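Local coordinates for folylpolyglutamate synthase protein FOLC (Mycobacterium tuberculosis, PDB 2VOS), which probably uses ATP to add glutamate to dihydropteroate, making dihydrofolate, and to lengthen the polyglutamate tail of tetrahydrofolate, at residues I199-Y204 with L382-V387; I350-N355 with G470-A475; A357-L362 with A392-V397. One frame throughout, in Å; residues are numbered along the deposited sequence.

Interaction 1 of 3, residues I199-Y204 with L382-V387; sequences IDHVDY and LGDKDV. With CO (cobalt (II) ion), chain F; MG (magnesium ion), chain C.
The imidazole of His201 is held at both nitrogens, along its edge: Asp384 OD2 meets ND1 at a short 2.5 Å, and a cobalt ion sits 2.4 Å from NE2. Within the same segment Asp203 OD2 also lies at the ring edge, in the ring plane, while Asp203 OD1 binds the cobalt at 2.2 Å. The carboxylate of Asp384 is turned 46° from the ring and meets ND1 with its anti lone pair, slightly off the imidazole plane. What swings that carboxylate across to the histidine is a chi1 of 68°, which sets CG between the backbone N and the carbonyl carbon.

Next to this pair, Lys385 starts out away from the other segment, bends at chi2 and comes back, so that its NZ reaches Asp200 OD1 at 3.1 Å from the syn side, 29° out of the carboxylate plane. The other oxygen, Asp200 OD2, binds magnesium at 2.2 Å, sharing the metal with His354. A weaker bridge runs from Lys385 NZ to Asp384 OD2, 3.4 Å away. The backbones join as well: Val202 N donates to Asp384 O at 2.8 Å, and a water links Asp200 O to Asp386 N. Val202 CG2 packs against Asp386 N and CB; the carboxylate of Asp386 caps the following helix at Gly389.

The contact thus ties the N-terminal, P-loop ATPase domain to the glutamate ligase domain of this Mur-ligase-like enzyme. With NE2 on cobalt, ND1 probably carries the proton that Asp384 accepts, and the lysine probably offsets the negative charge of both aspartates while steadying the one that holds magnesium.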
loop_
_atom_site.group_PDB
_atom_site.type_symbol
_atom_site.label_atom_id
_atom_site.label_comp_id
_atom_site.label_asym_id
_atom_site.label_seq_id
_atom_site.Cartn_x
_atom_site.Cartn_y
_atom_site.Cartn_z
ATOM N N ILE A 199 -13.237 6.056 0.157
ATOM C CA ILE A 199 -13.120 6.495 -1.246
ATOM C C ILE A 199 -11.638 6.720 -1.561
ATOM O O ILE A 199 -10.857 7.192 -0.732
ATOM C CB ILE A 199 -13.842 7.793 -1.475
ATOM C CG1 ILE A 199 -15.381 7.614 -1.330
ATOM C CG2 ILE A 199 -13.508 8.387 -2.878
ATOM C CD1 ILE A 199 -15.977 6.473 -2.183
ATOM N N ASP A 200 -11.249 6.376 -2.769
ATOM C CA ASP A 200 -9.905 6.714 -3.213
ATOM C C ASP A 200 -9.981 7.133 -4.642
ATOM O O ASP A 200 -9.811 8.286 -4.941
ATOM C CB ASP A 200 -9.004 5.507 -3.037
ATOM C CG ASP A 200 -7.665 5.666 -3.743
ATOM O OD1 ASP A 200 -7.274 6.732 -4.164
ATOM O OD2 ASP A 200 -7.006 4.688 -3.929
ATOM N N HIS A 201 -10.225 6.185 -5.533
ATOM C CA HIS A 201 -10.453 6.478 -6.949
ATOM C C HIS A 201 -11.819 7.117 -7.173
ATOM O O HIS A 201 -12.822 6.577 -6.769
ATOM C CB HIS A 201 -10.350 5.179 -7.776
ATOM C CG HIS A 201 -10.517 5.430 -9.230
ATOM N ND1 HIS A 201 -9.509 5.967 -10.006
ATOM C CD2 HIS A 201 -11.604 5.324 -10.038
ATOM C CE1 HIS A 201 -9.963 6.167 -11.231
ATOM N NE2 HIS A 201 -11.235 5.800 -11.273
ATOM N N VAL A 202 -11.904 8.271 -7.798
ATOM C CA VAL A 202 -13.224 8.912 -7.845
ATOM C C VAL A 202 -13.872 8.792 -9.248
ATOM O O VAL A 202 -13.400 9.413 -10.202
ATOM C CB VAL A 202 -13.150 10.397 -7.416
ATOM C CG1 VAL A 202 -14.518 11.046 -7.507
ATOM C CG2 VAL A 202 -12.513 10.547 -5.955
ATOM N N ASP A 203 -14.977 8.053 -9.364
ATOM C CA ASP A 203 -15.797 8.118 -10.602
ATOM C C ASP A 203 -17.002 9.007 -10.509
ATOM O O ASP A 203 -17.542 9.427 -11.555
ATOM C CB ASP A 203 -16.292 6.725 -10.978
ATOM C CG ASP A 203 -15.160 5.850 -11.454
ATOM O OD1 ASP A 203 -14.322 6.414 -12.154
ATOM O OD2 ASP A 203 -15.080 4.670 -11.108
ATOM N N TYR A 204 -17.504 9.233 -9.299
ATOM C CA TYR A 204 -18.736 9.964 -9.115
ATOM C C TYR A 204 -18.659 10.794 -7.874
ATOM O O TYR A 204 -17.888 10.475 -6.991
ATOM C CB TYR A 204 -19.885 8.969 -8.961
ATOM C CG TYR A 204 -20.103 8.169 -10.228
ATOM C CD1 TYR A 204 -20.611 8.776 -11.371
ATOM C CD2 TYR A 204 -19.752 6.812 -10.297
ATOM C CE1 TYR A 204 -20.791 8.050 -12.548
ATOM C CE2 TYR A 204 -19.949 6.072 -11.491
ATOM C CZ TYR A 204 -20.432 6.688 -12.583
ATOM O OH TYR A 204 -20.613 5.966 -13.741
ATOM N N LEU A 382 -2.564 12.837 -8.078
ATOM C CA LEU A 382 -3.094 12.353 -9.367
ATOM C C LEU A 382 -4.555 12.833 -9.638
ATOM O O LEU A 382 -5.298 13.104 -8.711
ATOM C CB LEU A 382 -2.940 10.841 -9.484
ATOM C CG LEU A 382 -1.491 10.374 -9.229
ATOM C CD1 LEU A 382 -1.442 8.925 -9.507
ATOM C CD2 LEU A 382 -0.442 11.099 -10.060
ATOM N N GLY A 383 -4.938 12.912 -10.903
ATOM C CA GLY A 383 -6.189 13.580 -11.299
ATOM C C GLY A 383 -7.460 12.813 -10.953
ATOM O O GLY A 383 -8.568 13.382 -10.991
ATOM N N ASP A 384 -7.328 11.523 -10.638
ATOM C CA ASP A 384 -8.489 10.674 -10.353
ATOM C C ASP A 384 -8.804 10.590 -8.847
ATOM O O ASP A 384 -9.710 9.851 -8.459
ATOM C CB ASP A 384 -8.298 9.265 -10.919
ATOM C CG ASP A 384 -7.187 8.513 -10.186
ATOM O OD1 ASP A 384 -6.106 9.139 -10.029
ATOM O OD2 ASP A 384 -7.409 7.356 -9.682
ATOM N N LYS A 385 -8.075 11.353 -8.026
ATOM C CA LYS A 385 -8.295 11.391 -6.562
ATOM C C LYS A 385 -9.242 12.461 -6.042
ATOM O O LYS A 385 -9.572 13.471 -6.719
ATOM C CB LYS A 385 -6.954 11.538 -5.807
ATOM C CG LYS A 385 -5.928 10.549 -6.270
ATOM C CD LYS A 385 -6.486 9.143 -6.306
ATOM C CE LYS A 385 -5.300 8.185 -6.540
ATOM N NZ LYS A 385 -5.684 6.771 -6.841
ATOM N N ASP A 386 -9.673 12.282 -4.800
ATOM C CA ASP A 386 -10.466 13.308 -4.158
ATOM C C ASP A 386 -9.504 14.386 -3.648
ATOM O O ASP A 386 -9.209 14.473 -2.451
ATOM C CB ASP A 386 -11.288 12.706 -3.024
ATOM C CG ASP A 386 -12.206 13.728 -2.370
ATOM O OD1 ASP A 386 -12.162 14.936 -2.729
ATOM O OD2 ASP A 386 -12.998 13.301 -1.508
ATOM N N VAL A 387 -9.037 15.222 -4.570
ATOM C CA VAL A 387 -8.109 16.325 -4.255
ATOM C C VAL A 387 -8.619 17.243 -3.153
ATOM O O VAL A 387 -7.890 17.547 -2.203
ATOM C CB VAL A 387 -7.833 17.180 -5.511
ATOM C CG1 VAL A 387 -6.666 18.123 -5.251
ATOM C CG2 VAL A 387 -7.526 16.231 -6.677
HETATM CO CO CO F . -12.618 5.342 -13.123
HETATM MG MG MG C . -5.090 3.989 -2.996
HETATM O O HOH W 1 -8.728 9.997 -3.383
HETATM O O HOH W 2 -13.294 3.493 -12.374
HETATM O O HOH W 3 -4.886 3.936 -4.901
HETATM O O HOH W 4 -4.715 3.816 -0.675
HETATM O O HOH W 5 -12.030 6.983 -13.378
#

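Interaction 2 of 3, residues I350-N355 with G470-A475. With MG (magnesium ion), chain C; ADP (adenosine-5'-diphosphate), chain B.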
loop_
_atom_site.group_PDB
_atom_site.type_symbol
_atom_site.label_atom_id
_atom_site.label_comp_id
_atom_site.label_asym_id
_atom_site.label_seq_id
_atom_site.Cartn_x
_atom_site.Cartn_y
_atom_site.Cartn_z
ATOM N N ILE A 350 8.149 11.665 4.055
ATOM C CA ILE A 350 7.450 11.376 2.834
ATOM C C ILE A 350 6.293 10.478 3.226
ATOM O O ILE A 350 6.435 9.631 4.137
ATOM C CB ILE A 350 8.344 10.641 1.777
ATOM C CG1 ILE A 350 8.862 9.272 2.342
ATOM C CG2 ILE A 350 9.458 11.599 1.235
ATOM C CD1 ILE A 350 9.676 8.405 1.283
ATOM N N ASP A 351 5.171 10.637 2.521
ATOM C CA ASP A 351 3.984 9.868 2.779
ATOM C C ASP A 351 3.158 9.718 1.507
ATOM O O ASP A 351 2.870 10.708 0.808
ATOM C CB ASP A 351 3.150 10.471 3.910
ATOM C CG ASP A 351 2.060 9.480 4.387
ATOM O OD1 ASP A 351 2.327 8.544 5.144
ATOM O OD2 ASP A 351 0.948 9.566 3.924
ATOM N N ALA A 352 2.754 8.484 1.206
ATOM C CA ALA A 352 2.031 8.156 -0.002
ATOM C C ALA A 352 0.536 8.593 0.042
ATOM O O ALA A 352 -0.190 8.319 -0.935
ATOM C CB ALA A 352 2.092 6.635 -0.245
ATOM N N ALA A 353 0.070 9.228 1.125
ATOM C CA ALA A 353 -1.355 9.563 1.232
ATOM C C ALA A 353 -1.894 10.141 -0.075
ATOM O O ALA A 353 -1.338 11.084 -0.628
ATOM C CB ALA A 353 -1.598 10.544 2.365
ATOM N N HIS A 354 -2.996 9.578 -0.553
ATOM C CA HIS A 354 -3.565 9.997 -1.828
ATOM C C HIS A 354 -5.109 9.835 -1.800
ATOM O O HIS A 354 -5.775 9.717 -2.871
ATOM C CB HIS A 354 -2.978 9.202 -2.989
ATOM C CG HIS A 354 -3.207 7.744 -2.872
ATOM N ND1 HIS A 354 -2.251 6.888 -2.373
ATOM C CD2 HIS A 354 -4.290 6.986 -3.146
ATOM C CE1 HIS A 354 -2.722 5.658 -2.386
ATOM N NE2 HIS A 354 -3.954 5.690 -2.848
ATOM N N ASN A 355 -5.670 9.860 -0.587
ATOM C CA ASN A 355 -7.121 9.912 -0.462
ATOM C C ASN A 355 -7.460 10.569 0.893
ATOM O O ASN A 355 -6.577 10.784 1.718
ATOM C CB ASN A 355 -7.776 8.516 -0.609
ATOM C CG ASN A 355 -7.503 7.581 0.639
ATOM O OD1 ASN A 355 -6.572 7.816 1.375
ATOM N ND2 ASN A 355 -8.351 6.598 0.878
ATOM N N GLY A 470 0.730 13.188 -1.241
ATOM C CA GLY A 470 -0.322 13.496 -2.233
ATOM C C GLY A 470 -0.494 12.345 -3.213
ATOM O O GLY A 470 -1.575 12.196 -3.846
ATOM N N SER A 471 0.546 11.513 -3.322
ATOM C CA SER A 471 0.556 10.419 -4.259
ATOM C C SER A 471 1.664 9.445 -3.890
ATOM O O SER A 471 2.691 9.823 -3.306
ATOM C CB SER A 471 0.763 10.992 -5.670
ATOM O OG SER A 471 0.949 9.985 -6.631
ATOM N N VAL A 472 1.490 8.190 -4.272
ATOM C CA VAL A 472 2.600 7.234 -4.243
ATOM C C VAL A 472 3.798 7.720 -5.055
ATOM O O VAL A 472 4.959 7.609 -4.635
ATOM C CB VAL A 472 2.141 5.845 -4.814
ATOM C CG1 VAL A 472 3.313 4.879 -4.813
ATOM C CG2 VAL A 472 1.015 5.310 -3.929
ATOM N N VAL A 473 3.514 8.315 -6.205
ATOM C CA VAL A 473 4.560 8.752 -7.108
ATOM C C VAL A 473 5.365 9.934 -6.507
ATOM O O VAL A 473 6.608 10.035 -6.682
ATOM C CB VAL A 473 3.937 9.177 -8.468
ATOM C CG1 VAL A 473 5.022 9.752 -9.395
ATOM C CG2 VAL A 473 3.222 7.978 -9.144
ATOM N N THR A 474 4.670 10.788 -5.772
ATOM C CA THR A 474 5.282 11.960 -5.142
ATOM C C THR A 474 6.243 11.451 -4.053
ATOM O O THR A 474 7.409 11.860 -3.964
ATOM C CB THR A 474 4.215 12.874 -4.452
ATOM O OG1 THR A 474 3.164 13.253 -5.379
ATOM C CG2 THR A 474 4.875 14.202 -3.892
ATOM N N ALA A 475 5.729 10.589 -3.179
ATOM C CA ALA A 475 6.536 9.947 -2.164
ATOM C C ALA A 475 7.700 9.165 -2.747
ATOM O O ALA A 475 8.842 9.306 -2.276
ATOM C CB ALA A 475 5.643 9.062 -1.272
HETATM MG MG MG C . -5.090 3.989 -2.996
HETATM P PB ADP B . -2.623 0.807 0.236
HETATM O O1B ADP B . -1.651 -0.276 -0.154
HETATM O O2B ADP B . -2.674 1.936 -0.756
HETATM O O3B ADP B . -3.976 0.354 0.695
HETATM P PA ADP B . -0.587 1.740 2.178
HETATM O O1A ADP B . 0.359 1.904 0.998
HETATM O O2A ADP B . -0.238 1.034 3.478
HETATM O O3A ADP B . -2.103 1.427 1.646
HETATM O "O5'" ADP B . -0.810 3.277 2.654
HETATM C "C5'" ADP B . -1.035 4.387 1.771
HETATM C "C4'" ADP B . -1.257 5.608 2.690
HETATM O "O4'" ADP B . -2.488 5.413 3.440
HETATM C "C3'" ADP B . -0.228 5.754 3.808
HETATM O "O3'" ADP B . 0.761 6.705 3.470
HETATM C "C2'" ADP B . -0.915 6.321 5.018
HETATM O "O2'" ADP B . -1.092 7.758 4.767
HETATM C "C1'" ADP B . -2.319 5.812 4.824
HETATM N N9 ADP B . -2.701 4.588 5.586
HETATM C C8 ADP B . -2.118 3.345 5.659
HETATM N N7 ADP B . -2.876 2.525 6.445
HETATM C C5 ADP B . -4.002 3.223 6.776
HETATM C C6 ADP B . -5.229 2.969 7.540
HETATM N N6 ADP B . -5.440 1.772 8.129
HETATM N N1 ADP B . -6.080 3.993 7.664
HETATM C C2 ADP B . -5.913 5.241 7.156
HETATM N N3 ADP B . -4.823 5.558 6.408
HETATM C C4 ADP B . -3.872 4.584 6.230
HETATM O O HOH W 3 -4.886 3.936 -4.901
HETATM O O HOH W 4 -4.715 3.816 -0.675
#
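Ala353 and Gly470 meet backbone to backbone where two neighbouring parallel strands of the Rossmann-like C-terminal domain end: residues 350-355 follow strand 347-350, and residues 470-475 lead from strand 464-469 into helix 472-481. Gly470 N makes a weak, bent bond to Ala353 O (3.0 Å, 121°). His354 CB rests 3.4 Å from Gly470 O, and the methyl of Ala475 packs against Ile350 and the Asp351-Ala352 peptide.

The imidazole of His354 runs alongside Val472, with CG2 3.9 Å from ND1, and NE2 points onward to bind magnesium at 2.1 Å. Asp200, from the ATPase domain, is the other protein ligand of this metal, and a magnesium-bound water donates to ADP O2B. Earlier in the loop, Asp351 OD2 takes a hydrogen bond from the ribose O2' of ADP at 2.9 Å.

Behind these groups stands a second shell. Asp351 OD2 also accepts from Ala353 N, closing an Asx turn, while Leu339 N holds OD1. Ser471 OG caps the helix through Val473 N. The rotation of the His354 ring is fixed by ND1, which donates to Ala352 O at 2.9 Å.

Interaction 3 of 3, residues A357-L362 with A392-V397; sequences AGASAL and AALEPV. With ADP (adenosine-5'-diphosphate), chain B.
Leu394 turns CG away from its own carbonyl carbon (chi1 -63°) and carries it to Ala359 CB, 4.0 Å off, with CD2 running on to lie 3.4 Å from Ala359 O. Leu362, with CG opposite its backbone N (chi1 172°), sends CD2 to meet that same methyl of Leu394 at 4.2 Å, the two chains slanting past each other. Small alanines let the two segments come close: Ala393 CB lies 3.7 Å from Ala359 CB and only 3.5 Å from Ser360 N, small methyl against bare backbone. Nothing polar joins the two segments here.

These are successive helices of the glutamate ligase domain. Helix 356-368 is the beta-alpha-beta crossover from strand 347-350 to strand 374-379, helix 387-394 that from 374-379 to 400-403, and they pack together on one face of the sheet. Both leucines reach down to Thr469 on strand 464-469, the strand that the first crossover passes over.

The back of helix 356-368 lines the nucleotide pocket. Gly358, with no side chain, passes beside the ribose of ADP, its carbonyl O 3.5 Å from O2', while Ala361 CB lies 3.6 Å from the adenine N3.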
loop_
_atom_site.group_PDB
_atom_site.type_symbol
_atom_site.label_atom_id
_atom_site.label_comp_id
_atom_site.label_asym_id
_atom_site.label_seq_id
_atom_site.Cartn_x
_atom_site.Cartn_y
_atom_site.Cartn_z
ATOM N N ALA A 357 -9.145 9.587 3.680
ATOM C CA ALA A 357 -8.783 8.770 4.844
ATOM C C ALA A 357 -7.257 8.752 5.134
ATOM O O ALA A 357 -6.868 8.911 6.296
ATOM C CB ALA A 357 -9.310 7.354 4.728
ATOM N N GLY A 358 -6.405 8.545 4.113
ATOM C CA GLY A 358 -4.975 8.553 4.329
ATOM C C GLY A 358 -4.446 9.945 4.715
ATOM O O GLY A 358 -3.545 10.055 5.564
ATOM N N ALA A 359 -4.959 11.015 4.098
ATOM C CA ALA A 359 -4.474 12.392 4.403
ATOM C C ALA A 359 -4.880 12.776 5.847
ATOM O O ALA A 359 -4.158 13.481 6.560
ATOM C CB ALA A 359 -5.085 13.434 3.406
ATOM N N SER A 360 -6.083 12.356 6.224
ATOM C CA SER A 360 -6.513 12.490 7.600
ATOM C C SER A 360 -5.618 11.702 8.600
ATOM O O SER A 360 -5.260 12.239 9.665
ATOM C CB SER A 360 -8.003 12.142 7.713
ATOM O OG SER A 360 -8.325 12.017 9.067
ATOM N N ALA A 361 -5.204 10.462 8.240
ATOM C CA ALA A 361 -4.333 9.664 9.146
ATOM C C ALA A 361 -2.973 10.364 9.286
ATOM O O ALA A 361 -2.433 10.495 10.399
ATOM C CB ALA A 361 -4.154 8.268 8.622
ATOM N N LEU A 362 -2.462 10.845 8.148
ATOM C CA LEU A 362 -1.253 11.613 8.116
ATOM C C LEU A 362 -1.347 12.881 9.006
ATOM O O LEU A 362 -0.433 13.146 9.817
ATOM C CB LEU A 362 -0.922 11.989 6.654
ATOM C CG LEU A 362 0.220 12.952 6.384
ATOM C CD1 LEU A 362 1.580 12.493 7.051
ATOM C CD2 LEU A 362 0.422 13.188 4.826
ATOM N N ALA A 392 -8.424 19.327 2.425
ATOM C CA ALA A 392 -9.209 19.682 3.615
ATOM C C ALA A 392 -8.670 18.933 4.871
ATOM O O ALA A 392 -8.666 19.482 5.963
ATOM C CB ALA A 392 -10.681 19.380 3.392
ATOM N N ALA A 393 -8.137 17.731 4.685
ATOM C CA ALA A 393 -7.596 16.965 5.798
ATOM C C ALA A 393 -6.246 17.528 6.213
ATOM O O ALA A 393 -5.851 17.427 7.389
ATOM C CB ALA A 393 -7.422 15.457 5.409
ATOM N N LEU A 394 -5.522 18.138 5.272
ATOM C CA LEU A 394 -4.147 18.582 5.568
ATOM C C LEU A 394 -4.082 20.039 5.980
ATOM O O LEU A 394 -3.096 20.475 6.608
ATOM C CB LEU A 394 -3.219 18.341 4.369
ATOM C CG LEU A 394 -3.126 16.840 4.060
ATOM C CD1 LEU A 394 -2.369 16.526 2.740
ATOM C CD2 LEU A 394 -2.503 16.137 5.239
ATOM N N GLU A 395 -5.123 20.807 5.636
ATOM C CA GLU A 395 -5.083 22.257 5.941
ATOM C C GLU A 395 -4.873 22.577 7.414
ATOM O O GLU A 395 -4.197 23.536 7.732
ATOM C CB GLU A 395 -6.333 22.967 5.432
ATOM C CG GLU A 395 -6.239 24.491 5.606
ATOM C CD GLU A 395 -6.731 24.951 6.972
ATOM O OE1 GLU A 395 -7.397 24.141 7.627
ATOM O OE2 GLU A 395 -6.453 26.104 7.378
ATOM N N PRO A 396 -5.490 21.800 8.324
ATOM C CA PRO A 396 -5.253 22.073 9.739
ATOM C C PRO A 396 -3.800 21.831 10.221
ATOM O O PRO A 396 -3.450 22.271 11.320
ATOM C CB PRO A 396 -6.202 21.098 10.448
ATOM C CG PRO A 396 -7.306 20.817 9.418
ATOM C CD PRO A 396 -6.494 20.728 8.138
ATOM N N VAL A 397 -2.932 21.201 9.432
ATOM C CA VAL A 397 -1.604 20.960 9.972
ATOM C C VAL A 397 -0.471 21.581 9.167
ATOM O O VAL A 397 0.660 21.681 9.665
ATOM C CB VAL A 397 -1.312 19.417 10.175
ATOM C CG1 VAL A 397 -2.119 18.878 11.335
ATOM C CG2 VAL A 397 -1.597 18.623 8.851
HETATM P PB ADP B . -2.623 0.807 0.236
HETATM O O1B ADP B . -1.651 -0.276 -0.154
HETATM O O2B ADP B . -2.674 1.936 -0.756
HETATM O O3B ADP B . -3.976 0.354 0.695
HETATM P PA ADP B . -0.587 1.740 2.178
HETATM O O1A ADP B . 0.359 1.904 0.998
HETATM O O2A ADP B . -0.238 1.034 3.478
HETATM O O3A ADP B . -2.103 1.427 1.646
HETATM O "O5'" ADP B . -0.810 3.277 2.654
HETATM C "C5'" ADP B . -1.035 4.387 1.771
HETATM C "C4'" ADP B . -1.257 5.608 2.690
HETATM O "O4'" ADP B . -2.488 5.413 3.440
HETATM C "C3'" ADP B . -0.228 5.754 3.808
HETATM O "O3'" ADP B . 0.761 6.705 3.470
HETATM C "C2'" ADP B . -0.915 6.321 5.018
HETATM O "O2'" ADP B . -1.092 7.758 4.767
HETATM C "C1'" ADP B . -2.319 5.812 4.824
HETATM N N9 ADP B . -2.701 4.588 5.586
HETATM C C8 ADP B . -2.118 3.345 5.659
HETATM N N7 ADP B . -2.876 2.525 6.445
HETATM C C5 ADP B . -4.002 3.223 6.776
HETATM C C6 ADP B . -5.229 2.969 7.540
HETATM N N6 ADP B . -5.440 1.772 8.129
HETATM N N1 ADP B . -6.080 3.993 7.664
HETATM C C2 ADP B . -5.913 5.241 7.156
HETATM N N3 ADP B . -4.823 5.558 6.408
HETATM C C4 ADP B . -3.872 4.584 6.230
#

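In the fold
Interactions 1 and 2 share the magnesium, bound by Asp200 from the ATPase domain and His354 from the C-terminal domain; their centres are 13 Å apart, and Ile199 O probably accepts a hydrogen bond from Asn355 ND2 (3.0 Å). The first segment of interaction 3 follows that of interaction 2 almost directly, since the loop 350-355 runs into helix 356-368: centres are 12 Å apart, and Ala353 CB packs 3.7 Å from Gly358 C. Both of these contacts touch ADP. Interactions 1 and 3 do not meet, with nearest atoms about 5 Å apart. Residues 350-362 thus meet ribose (Asp351), magnesium (His354) and adenine (Ala361), the phosphate being reached through a metal-bound water; interaction 1 bridges the two domains beside the metal.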